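Local coordinates for protein fatty acid synthase 1, isoform A (Drosophila melanogaster, PDB 6FN6) that carries the dehydratase, enoylreductase and ketoreductase domains of a fatty acid synthase that probably makes long-chain saturated fatty acids using NADPH, at residues A[937-945]-A[968-977]; A[1000-1011]-A[1049-1059]. All blocks are in the same frame, centred on the assembly; numbering follows the deposited sequence.

Interaction 1 of 2, residues A[937-945]-A[968-977]; sequences GLELTNWLV and MIRRWQERGV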
loop_
_atom_site.group_PDB
_atom_site.type_symbol
_atom_site.label_atom_id
_atom_site.label_comp_id
_atom_site.label_asym_id
_atom_site.label_seq_id
_atom_site.Cartn_x
_atom_site.Cartn_y
_atom_site.Cartn_z
ATOM N N GLY A 937 47.316 -9.288 18.188
ATOM C CA GLY A 937 47.469 -10.403 17.270
ATOM C C GLY A 937 46.222 -10.750 16.478
ATOM O O GLY A 937 46.293 -11.004 15.277
ATOM N N LEU A 938 45.080 -10.771 17.154
ATOM C CA LEU A 938 43.818 -11.119 16.511
ATOM C C LEU A 938 43.462 -10.140 15.397
ATOM O O LEU A 938 43.089 -10.545 14.298
ATOM C CB LEU A 938 42.695 -11.172 17.547
ATOM C CG LEU A 938 42.835 -12.282 18.590
ATOM C CD1 LEU A 938 41.788 -12.130 19.678
ATOM C CD2 LEU A 938 42.737 -13.657 17.943
ATOM N N GLU A 939 43.588 -8.849 15.677
ATOM C CA GLU A 939 43.223 -7.835 14.701
ATOM C C GLU A 939 44.239 -7.785 13.559
ATOM O O GLU A 939 43.896 -7.445 12.428
ATOM C CB GLU A 939 43.096 -6.472 15.378
ATOM C CG GLU A 939 42.034 -6.430 16.476
ATOM C CD GLU A 939 40.680 -6.957 16.016
ATOM O OE1 GLU A 939 40.087 -7.792 16.734
ATOM O OE2 GLU A 939 40.206 -6.531 14.941
ATOM N N LEU A 940 45.487 -8.131 13.851
ATOM C CA LEU A 940 46.506 -8.219 12.815
ATOM C C LEU A 940 46.185 -9.379 11.876
ATOM O O LEU A 940 46.242 -9.239 10.655
ATOM C CB LEU A 940 47.893 -8.395 13.436
ATOM C CG LEU A 940 49.053 -8.703 12.479
ATOM C CD1 LEU A 940 49.149 -7.668 11.372
ATOM C CD2 LEU A 940 50.371 -8.774 13.242
ATOM N N THR A 941 45.853 -10.524 12.458
ATOM C CA THR A 941 45.479 -11.702 11.687
ATOM C C THR A 941 44.314 -11.395 10.749
ATOM O O THR A 941 44.349 -11.738 9.568
ATOM C CB THR A 941 45.093 -12.872 12.609
ATOM O OG1 THR A 941 46.194 -13.190 13.467
ATOM C CG2 THR A 941 44.713 -14.104 11.799
ATOM N N ASN A 942 43.279 -10.763 11.291
ATOM C CA ASN A 942 42.101 -10.407 10.512
ATOM C C ASN A 942 42.489 -9.571 9.294
ATOM O O ASN A 942 42.045 -9.832 8.176
ATOM C CB ASN A 942 41.102 -9.642 11.377
ATOM C CG ASN A 942 39.732 -9.548 10.739
ATOM O OD1 ASN A 942 39.185 -10.546 10.269
ATOM N ND2 ASN A 942 39.176 -8.343 10.706
ATOM N N TRP A 943 43.326 -8.567 9.523
ATOM C CA TRP A 943 43.781 -7.685 8.457
ATOM C C TRP A 943 44.505 -8.469 7.367
ATOM O O TRP A 943 44.302 -8.225 6.177
ATOM C CB TRP A 943 44.700 -6.608 9.031
ATOM C CG TRP A 943 45.111 -5.554 8.052
ATOM C CD1 TRP A 943 44.470 -4.381 7.797
ATOM C CD2 TRP A 943 46.265 -5.575 7.203
ATOM N NE1 TRP A 943 45.152 -3.665 6.843
ATOM C CE2 TRP A 943 46.257 -4.379 6.460
ATOM C CE3 TRP A 943 47.303 -6.489 6.999
ATOM C CZ2 TRP A 943 47.244 -4.072 5.528
ATOM C CZ3 TRP A 943 48.281 -6.182 6.073
ATOM C CH2 TRP A 943 48.247 -4.985 5.350
ATOM N N LEU A 944 45.339 -9.420 7.776
ATOM C CA LEU A 944 46.088 -10.240 6.831
ATOM C C LEU A 944 45.122 -11.070 5.990
ATOM O O LEU A 944 45.344 -11.294 4.802
ATOM C CB LEU A 944 47.075 -11.153 7.567
ATOM C CG LEU A 944 48.206 -10.462 8.338
ATOM C CD1 LEU A 944 48.886 -11.439 9.295
ATOM C CD2 LEU A 944 49.232 -9.863 7.383
ATOM N N VAL A 945 44.041 -11.518 6.620
ATOM C CA VAL A 945 43.045 -12.336 5.944
ATOM C C VAL A 945 42.332 -11.506 4.881
ATOM O O VAL A 945 42.073 -11.988 3.778
ATOM C CB VAL A 945 42.050 -12.932 6.958
ATOM C CG1 VAL A 945 40.844 -13.553 6.252
ATOM C CG2 VAL A 945 42.742 -13.966 7.822
ATOM N N MET A 968 36.643 -15.268 16.365
ATOM C CA MET A 968 37.450 -14.826 15.234
ATOM C C MET A 968 37.978 -16.019 14.440
ATOM O O MET A 968 38.030 -15.984 13.210
ATOM C CB MET A 968 38.610 -13.956 15.719
ATOM C CG MET A 968 38.179 -12.605 16.282
ATOM S SD MET A 968 37.141 -11.636 15.163
ATOM C CE MET A 968 38.185 -11.541 13.709
ATOM N N ILE A 969 38.371 -17.070 15.147
ATOM C CA ILE A 969 38.889 -18.265 14.497
ATOM C C ILE A 969 37.768 -18.896 13.679
ATOM O O ILE A 969 37.979 -19.311 12.539
ATOM C CB ILE A 969 39.480 -19.254 15.530
ATOM C CG1 ILE A 969 40.690 -18.622 16.225
ATOM C CG2 ILE A 969 39.876 -20.573 14.864
ATOM C CD1 ILE A 969 41.173 -19.377 17.446
ATOM N N ARG A 970 36.576 -18.966 14.264
ATOM C CA ARG A 970 35.420 -19.520 13.571
ATOM C C ARG A 970 35.132 -18.718 12.303
ATOM O O ARG A 970 34.882 -19.285 11.240
ATOM C CB ARG A 970 34.188 -19.531 14.480
ATOM C CG ARG A 970 32.984 -20.211 13.846
ATOM C CD ARG A 970 31.802 -20.312 14.794
ATOM N NE ARG A 970 31.229 -19.007 15.112
ATOM C CZ ARG A 970 30.446 -18.312 14.293
ATOM N NH1 ARG A 970 30.160 -18.779 13.086
ATOM N NH2 ARG A 970 29.966 -17.136 14.672
ATOM N N ARG A 971 35.176 -17.395 12.422
ATOM C CA ARG A 971 34.913 -16.521 11.289
ATOM C C ARG A 971 35.965 -16.690 10.192
ATOM O O ARG A 971 35.634 -16.700 9.005
ATOM C CB ARG A 971 34.860 -15.063 11.749
ATOM C CG ARG A 971 33.635 -14.726 12.588
ATOM C CD ARG A 971 33.626 -13.264 13.005
ATOM N NE ARG A 971 32.345 -12.866 13.584
ATOM C CZ ARG A 971 32.165 -11.790 14.345
ATOM N NH1 ARG A 971 33.183 -10.989 14.632
ATOM N NH2 ARG A 971 30.960 -11.512 14.825
ATOM N N TRP A 972 37.228 -16.846 10.586
ATOM C CA TRP A 972 38.307 -17.022 9.617
ATOM C C TRP A 972 38.197 -18.379 8.932
ATOM O O TRP A 972 38.444 -18.502 7.732
ATOM C CB TRP A 972 39.672 -16.885 10.292
ATOM C CG TRP A 972 39.944 -15.515 10.833
ATOM C CD1 TRP A 972 39.485 -14.330 10.338
ATOM C CD2 TRP A 972 40.728 -15.191 11.985
ATOM N NE1 TRP A 972 39.939 -13.288 11.108
ATOM C CE2 TRP A 972 40.704 -13.791 12.127
ATOM C CE3 TRP A 972 41.450 -15.950 12.910
ATOM C CZ2 TRP A 972 41.374 -13.134 13.156
ATOM C CZ3 TRP A 972 42.113 -15.297 13.927
ATOM C CH2 TRP A 972 42.071 -13.904 14.043
ATOM N N GLN A 973 37.829 -19.399 9.699
ATOM C CA GLN A 973 37.723 -20.748 9.161
ATOM C C GLN A 973 36.533 -20.849 8.215
ATOM O O GLN A 973 36.590 -21.551 7.204
ATOM C CB GLN A 973 37.599 -21.767 10.293
ATOM C CG GLN A 973 38.910 -22.018 11.020
ATOM C CD GLN A 973 38.767 -22.982 12.178
ATOM O OE1 GLN A 973 37.733 -23.021 12.844
ATOM N NE2 GLN A 973 39.811 -23.765 12.428
ATOM N N GLU A 974 35.459 -20.140 8.545
ATOM C CA GLU A 974 34.279 -20.103 7.691
ATOM C C GLU A 974 34.610 -19.402 6.379
ATOM O O GLU A 974 34.108 -19.777 5.322
ATOM C CB GLU A 974 33.118 -19.404 8.400
ATOM C CG GLU A 974 32.468 -20.249 9.487
ATOM C CD GLU A 974 31.351 -19.523 10.208
ATOM O OE1 GLU A 974 31.161 -18.314 9.953
ATOM O OE2 GLU A 974 30.667 -20.162 11.035
ATOM N N ARG A 975 35.469 -18.388 6.450
ATOM C CA ARG A 975 35.911 -17.682 5.250
ATOM C C ARG A 975 36.956 -18.501 4.490
ATOM O O ARG A 975 37.499 -18.047 3.485
ATOM C CB ARG A 975 36.476 -16.303 5.617
ATOM C CG ARG A 975 35.407 -15.247 5.887
ATOM C CD ARG A 975 35.983 -13.835 5.990
ATOM N NE ARG A 975 36.479 -13.532 7.331
ATOM C CZ ARG A 975 37.103 -12.406 7.669
ATOM N NH1 ARG A 975 37.320 -11.460 6.765
ATOM N NH2 ARG A 975 37.511 -12.226 8.919
ATOM N N GLY A 976 37.228 -19.711 4.970
ATOM C CA GLY A 976 38.103 -20.632 4.269
ATOM C C GLY A 976 39.571 -20.513 4.637
ATOM O O GLY A 976 40.440 -20.937 3.873
ATOM N N VAL A 977 39.856 -19.962 5.813
ATOM C CA VAL A 977 41.237 -19.792 6.252
ATOM C C VAL A 977 41.668 -20.964 7.122
ATOM O O VAL A 977 40.923 -21.428 7.985
ATOM C CB VAL A 977 41.425 -18.460 7.007
ATOM C CG1 VAL A 977 42.848 -18.335 7.550
ATOM C CG2 VAL A 977 41.101 -17.287 6.104
#
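The indole of Trp972 lies with one face against Thr941, whose CG2 sits 3.5 Å from the centroid of the six-membered ring, close to the ring normal, in a CH-pi contact. Val945 CG2 covers the same face nearer the pyrrole end. The rim beyond is closed by Leu938: its CD2 stands 4.0 Å from Trp972 CH2, and its backbone carbonyl lies at the ring edge. Leu938, Thr941, Asn942 and Val945 thus frame a hole on helix 935-946 into which Trp972 enters as a knob.

The polar part of the joint is Asn942. With its CG anti to the backbone N (chi1 -166°), the amide swings out to the ring edge, and OD1 takes a nearly straight bond from Trp972 NE1 at 3.0 Å, N-H...O 167°. The acceptor is in the indole plane, although the donor is tilted from the amide plane. Arg975 reaches in from the helix end and gives a second bond to the same oxygen, NH2 to Asn942 OD1 at 2.7 Å, nearly in line with the C=O bond. Two donors therefore grip one carbonyl oxygen and should fix how the amide is turned; Met968 CE adds apolar cover 3.7 Å from that OD1. Val945 CG1 lies over the Arg975 guanidinium and also meets Val977 CG2 at 3.7 Å, just past the Schellman turn at Gly976.

The helical segments run almost parallel, 11° apart with axes 11.2 Å from each other. They are successive helices of the Rossmann-type ketoreductase fold, lying side by side on the parallel strands: Thr941 also rests on Leu929 of strand 926-930 and on strand 951-955, Val977 on Ile952, and Trp972 on Val979 of strand 978-982.

Interaction 2 of 2, residues A[1000-1011]-A[1049-1059]; sequences NKLALVGGIFNL and ICTELDYFICF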
loop_
_atom_site.group_PDB
_atom_site.type_symbol
_atom_site.label_atom_id
_atom_site.label_comp_id
_atom_site.label_asym_id
_atom_site.label_seq_id
_atom_site.Cartn_x
_atom_site.Cartn_y
_atom_site.Cartn_z
ATOM N N ASN A 1000 56.093 -24.346 7.586
ATOM C CA ASN A 1000 56.556 -24.317 6.207
ATOM C C ASN A 1000 55.933 -25.473 5.426
ATOM O O ASN A 1000 55.618 -25.334 4.247
ATOM C CB ASN A 1000 58.082 -24.391 6.139
ATOM C CG ASN A 1000 58.654 -23.590 4.984
ATOM O OD1 ASN A 1000 58.168 -22.505 4.667
ATOM N ND2 ASN A 1000 59.678 -24.129 4.339
ATOM N N LYS A 1001 55.765 -26.615 6.085
ATOM C CA LYS A 1001 55.180 -27.789 5.443
ATOM C C LYS A 1001 53.683 -27.610 5.190
ATOM O O LYS A 1001 53.147 -28.160 4.227
ATOM C CB LYS A 1001 55.414 -29.039 6.296
ATOM C CG LYS A 1001 56.867 -29.494 6.368
ATOM C CD LYS A 1001 57.409 -29.930 5.011
ATOM C CE LYS A 1001 58.878 -30.333 5.098
ATOM N NZ LYS A 1001 59.088 -31.611 5.835
ATOM N N LEU A 1002 53.006 -26.865 6.058
ATOM C CA LEU A 1002 51.617 -26.495 5.803
ATOM C C LEU A 1002 51.553 -25.689 4.515
ATOM O O LEU A 1002 50.852 -26.046 3.568
ATOM C CB LEU A 1002 51.037 -25.685 6.965
ATOM C CG LEU A 1002 49.580 -25.235 6.796
ATOM C CD1 LEU A 1002 48.648 -26.431 6.703
ATOM C CD2 LEU A 1002 49.153 -24.311 7.924
ATOM N N ALA A 1003 52.314 -24.602 4.502
ATOM C CA ALA A 1003 52.479 -23.760 3.331
ATOM C C ALA A 1003 53.718 -22.911 3.552
ATOM O O ALA A 1003 54.003 -22.514 4.683
ATOM C CB ALA A 1003 51.256 -22.886 3.105
ATOM N N LEU A 1004 54.456 -22.639 2.483
ATOM C CA LEU A 1004 55.706 -21.904 2.604
ATOM C C LEU A 1004 55.480 -20.581 3.323
ATOM O O LEU A 1004 54.600 -19.800 2.954
ATOM C CB LEU A 1004 56.326 -21.674 1.228
ATOM C CG LEU A 1004 56.682 -22.958 0.472
ATOM C CD1 LEU A 1004 57.238 -22.640 -0.902
ATOM C CD2 LEU A 1004 57.662 -23.817 1.256
ATOM N N VAL A 1005 56.281 -20.346 4.358
ATOM C CA VAL A 1005 56.153 -19.161 5.195
ATOM C C VAL A 1005 56.454 -17.900 4.392
ATOM O O VAL A 1005 57.494 -17.798 3.738
ATOM C CB VAL A 1005 57.071 -19.260 6.428
ATOM C CG1 VAL A 1005 56.945 -18.018 7.303
ATOM C CG2 VAL A 1005 56.747 -20.505 7.229
ATOM N N GLY A 1006 55.523 -16.952 4.434
ATOM C CA GLY A 1006 55.679 -15.688 3.738
ATOM C C GLY A 1006 56.013 -14.545 4.677
ATOM O O GLY A 1006 56.602 -13.545 4.265
ATOM N N GLY A 1007 55.643 -14.694 5.947
ATOM C CA GLY A 1007 55.877 -13.655 6.932
ATOM C C GLY A 1007 55.885 -14.163 8.362
ATOM O O GLY A 1007 55.173 -15.106 8.706
ATOM N N ILE A 1008 56.705 -13.520 9.192
ATOM C CA ILE A 1008 56.788 -13.820 10.615
ATOM C C ILE A 1008 56.581 -12.525 11.385
ATOM O O ILE A 1008 57.290 -11.545 11.169
ATOM C CB ILE A 1008 58.138 -14.489 10.969
ATOM C CG1 ILE A 1008 58.214 -15.877 10.333
ATOM C CG2 ILE A 1008 58.333 -14.577 12.492
ATOM C CD1 ILE A 1008 59.557 -16.558 10.481
ATOM N N PHE A 1009 55.592 -12.521 12.268
ATOM C CA PHE A 1009 55.278 -11.343 13.065
ATOM C C PHE A 1009 55.484 -11.633 14.547
ATOM O O PHE A 1009 54.877 -12.546 15.103
ATOM C CB PHE A 1009 53.840 -10.882 12.802
ATOM C CG PHE A 1009 53.534 -10.662 11.349
ATOM C CD1 PHE A 1009 53.663 -9.404 10.782
ATOM C CD2 PHE A 1009 53.117 -11.711 10.549
ATOM C CE1 PHE A 1009 53.384 -9.199 9.443
ATOM C CE2 PHE A 1009 52.839 -11.511 9.210
ATOM C CZ PHE A 1009 52.973 -10.254 8.657
ATOM N N ASN A 1010 56.368 -10.861 15.171
ATOM C CA ASN A 1010 56.686 -11.034 16.581
ATOM C C ASN A 1010 55.964 -9.977 17.396
ATOM O O ASN A 1010 56.063 -8.784 17.109
ATOM C CB ASN A 1010 58.194 -10.945 16.810
ATOM C CG ASN A 1010 58.957 -12.017 16.066
ATOM O OD1 ASN A 1010 59.326 -11.839 14.905
ATOM N ND2 ASN A 1010 59.191 -13.144 16.730
ATOM N N LEU A 1011 55.237 -10.420 18.416
ATOM C CA LEU A 1011 54.404 -9.521 19.200
ATOM C C LEU A 1011 54.809 -9.493 20.669
ATOM O O LEU A 1011 54.529 -10.424 21.424
ATOM C CB LEU A 1011 52.935 -9.927 19.062
ATOM C CG LEU A 1011 52.485 -10.158 17.614
ATOM C CD1 LEU A 1011 51.031 -10.573 17.544
ATOM C CD2 LEU A 1011 52.714 -8.919 16.762
ATOM N N ILE A 1049 65.250 -22.225 6.798
ATOM C CA ILE A 1049 64.003 -22.917 6.497
ATOM C C ILE A 1049 63.129 -22.117 5.538
ATOM O O ILE A 1049 62.738 -22.608 4.478
ATOM C CB ILE A 1049 63.230 -23.220 7.797
ATOM C CG1 ILE A 1049 64.087 -24.060 8.750
ATOM C CG2 ILE A 1049 61.923 -23.946 7.490
ATOM C CD1 ILE A 1049 63.598 -24.050 10.182
ATOM N N CYS A 1050 62.812 -20.886 5.921
ATOM C CA CYS A 1050 61.847 -20.086 5.184
ATOM C C CYS A 1050 62.524 -19.366 4.027
ATOM O O CYS A 1050 63.031 -18.255 4.184
ATOM C CB CYS A 1050 61.185 -19.087 6.126
ATOM S SG CYS A 1050 60.531 -19.868 7.612
ATOM N N THR A 1051 62.506 -19.993 2.856
ATOM C CA THR A 1051 63.145 -19.424 1.677
ATOM C C THR A 1051 62.223 -18.517 0.858
ATOM O O THR A 1051 62.661 -17.906 -0.116
ATOM C CB THR A 1051 63.689 -20.538 0.765
ATOM O OG1 THR A 1051 62.667 -21.512 0.522
ATOM C CG2 THR A 1051 64.879 -21.213 1.417
ATOM N N GLU A 1052 60.958 -18.424 1.255
ATOM C CA GLU A 1052 60.000 -17.554 0.573
ATOM C C GLU A 1052 59.464 -16.486 1.517
ATOM O O GLU A 1052 58.441 -15.858 1.237
ATOM C CB GLU A 1052 58.835 -18.367 0.007
ATOM C CG GLU A 1052 59.222 -19.351 -1.079
ATOM C CD GLU A 1052 59.314 -18.708 -2.450
ATOM O OE1 GLU A 1052 58.350 -18.024 -2.858
ATOM O OE2 GLU A 1052 60.353 -18.889 -3.122
ATOM N N LEU A 1053 60.162 -16.277 2.629
ATOM C CA LEU A 1053 59.760 -15.280 3.614
ATOM C C LEU A 1053 59.924 -13.868 3.066
ATOM O O LEU A 1053 60.997 -13.500 2.589
ATOM C CB LEU A 1053 60.570 -15.450 4.901
ATOM C CG LEU A 1053 60.328 -14.430 6.013
ATOM C CD1 LEU A 1053 60.065 -15.130 7.333
ATOM C CD2 LEU A 1053 61.514 -13.494 6.138
ATOM N N ASP A 1054 58.845 -13.092 3.116
ATOM C CA ASP A 1054 58.855 -11.725 2.604
ATOM C C ASP A 1054 58.939 -10.708 3.740
ATOM O O ASP A 1054 59.409 -9.587 3.537
ATOM C CB ASP A 1054 57.609 -11.451 1.756
ATOM C CG ASP A 1054 57.495 -12.382 0.563
ATOM O OD1 ASP A 1054 58.379 -12.337 -0.315
ATOM O OD2 ASP A 1054 56.513 -13.149 0.498
ATOM N N TYR A 1055 58.478 -11.090 4.929
ATOM C CA TYR A 1055 58.449 -10.165 6.060
ATOM C C TYR A 1055 58.904 -10.805 7.365
ATOM O O TYR A 1055 58.591 -11.957 7.659
ATOM C CB TYR A 1055 57.038 -9.587 6.238
ATOM C CG TYR A 1055 56.462 -9.049 4.954
ATOM C CD1 TYR A 1055 56.984 -7.906 4.367
ATOM C CD2 TYR A 1055 55.412 -9.693 4.318
ATOM C CE1 TYR A 1055 56.476 -7.415 3.188
ATOM C CE2 TYR A 1055 54.892 -9.207 3.134
ATOM C CZ TYR A 1055 55.431 -8.066 2.575
ATOM O OH TYR A 1055 54.928 -7.573 1.395
ATOM N N PHE A 1056 59.654 -10.024 8.136
ATOM C CA PHE A 1056 60.070 -10.391 9.479
ATOM C C PHE A 1056 59.921 -9.143 10.329
ATOM O O PHE A 1056 60.810 -8.290 10.358
ATOM C CB PHE A 1056 61.512 -10.905 9.503
ATOM C CG PHE A 1056 61.917 -11.526 10.814
ATOM C CD1 PHE A 1056 62.303 -10.732 11.882
ATOM C CD2 PHE A 1056 61.934 -12.901 10.973
ATOM C CE1 PHE A 1056 62.683 -11.298 13.088
ATOM C CE2 PHE A 1056 62.315 -13.472 12.177
ATOM C CZ PHE A 1056 62.690 -12.666 13.235
ATOM N N ILE A 1057 58.781 -9.028 11.003
ATOM C CA ILE A 1057 58.410 -7.791 11.676
ATOM C C ILE A 1057 58.291 -8.009 13.182
ATOM O O ILE A 1057 57.762 -9.022 13.633
ATOM C CB ILE A 1057 57.099 -7.225 11.087
ATOM C CG1 ILE A 1057 57.276 -6.987 9.584
ATOM C CG2 ILE A 1057 56.695 -5.937 11.802
ATOM C CD1 ILE A 1057 56.033 -6.547 8.862
ATOM N N CYS A 1058 58.801 -7.045 13.943
ATOM C CA CYS A 1058 58.728 -7.063 15.399
ATOM C C CYS A 1058 57.981 -5.830 15.907
ATOM O O CYS A 1058 58.433 -4.704 15.703
ATOM C CB CYS A 1058 60.133 -7.107 16.009
ATOM S SG CYS A 1058 61.166 -8.502 15.485
ATOM N N PHE A 1059 56.839 -6.040 16.558
ATOM C CA PHE A 1059 56.061 -4.932 17.119
ATOM C C PHE A 1059 56.342 -4.717 18.605
ATOM O O PHE A 1059 56.636 -5.663 19.334
ATOM C CB PHE A 1059 54.562 -5.173 16.918
ATOM C CG PHE A 1059 54.139 -5.193 15.480
ATOM C CD1 PHE A 1059 53.800 -4.015 14.832
ATOM C CD2 PHE A 1059 54.082 -6.381 14.774
ATOM C CE1 PHE A 1059 53.412 -4.024 13.508
ATOM C CE2 PHE A 1059 53.694 -6.395 13.449
ATOM C CZ PHE A 1059 53.359 -5.215 12.815
HETATM O O HOH W 1 59.382 -19.875 2.961
#
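This is a parallel pairing of neighbouring strands, 1005-1011 with 1055-1059, within the Rossmann-type sheet of the ketoreductase domain, joined by a beta-alpha-beta crossover through helix 1034-1049. Their directions differ by 7°. The ladder opens where Gly1006 O accepts two backbone bonds, from Asp1054 N at 2.6 Å and Tyr1055 N at 3.2 Å. It continues through Ile1008, which bonds Tyr1055 O and Ile1057 N, and Asn1010, whose N reaches Ile1057 O at 2.8 Å and whose O takes Phe1059 N.

On one face Phe1009 and Phe1059 lie side by side, CD1 of the first 4.0 Å from CE2 of the second, and Leu1011 CD2 comes against Phe1059 CD2; helix 935-946 covers this side. The other face holds Ile1008, Asn1010 and Phe1056; helix 1034-1049 covers the last two, while Ile1008 meets Leu996 of helix 989-1002. Because Phe1056 CG is anti to its own N (chi1 -170°), its ring leans toward the side chains of the first strand: Asn1010 OD1 sits over one face of it, 3.8 Å from CZ, while Ile1008 CB approaches CD2. Ile1008 CD1 also meets Leu1053 CD1 at 3.5 Å.

Ahead of the strands, Asn1000 OD1 accepts Val1005 N at 2.9 Å, and one water donates to Val1005 O at 2.9 Å, accepts from Glu1052 N and donates weakly to Asn1000 OD1. A leucine in place of Asn1000 would probably leave Val1005 N without its acceptor and free the turn between helix and strand to shift.

The chemistry is thus divided: backbone bonds set the register, mostly apolar side chains pack on both faces, with the amide of Asn1010 set among them, and a water links the two segments just before the strand ladder begins, with Lys925 bridging to Asp1054 and bonding Glu1052 O.

Following the chain, interaction 1 comes first: leaving helix 935-946, the backbone runs through strand 951-955 and returns in helix 963-974, where 968-977 closes the loop. Only then does interaction 2 open at 1000-1011, closing through helix 1034-1049 when 1049-1059 arrives. The two loops are in series, neither nested nor crossed. They meet nonetheless, with centres about 17 Å apart: Leu940 and Leu944 pack on Phe1009, and Gly937 CA lies 3.6 Å from Leu1011 CD1. Helix 935-946 thus serves both, one side against its neighbouring helix, another on the central strands. Gly937 belongs to a GxGxxG pattern consistent with dinucleotide binding.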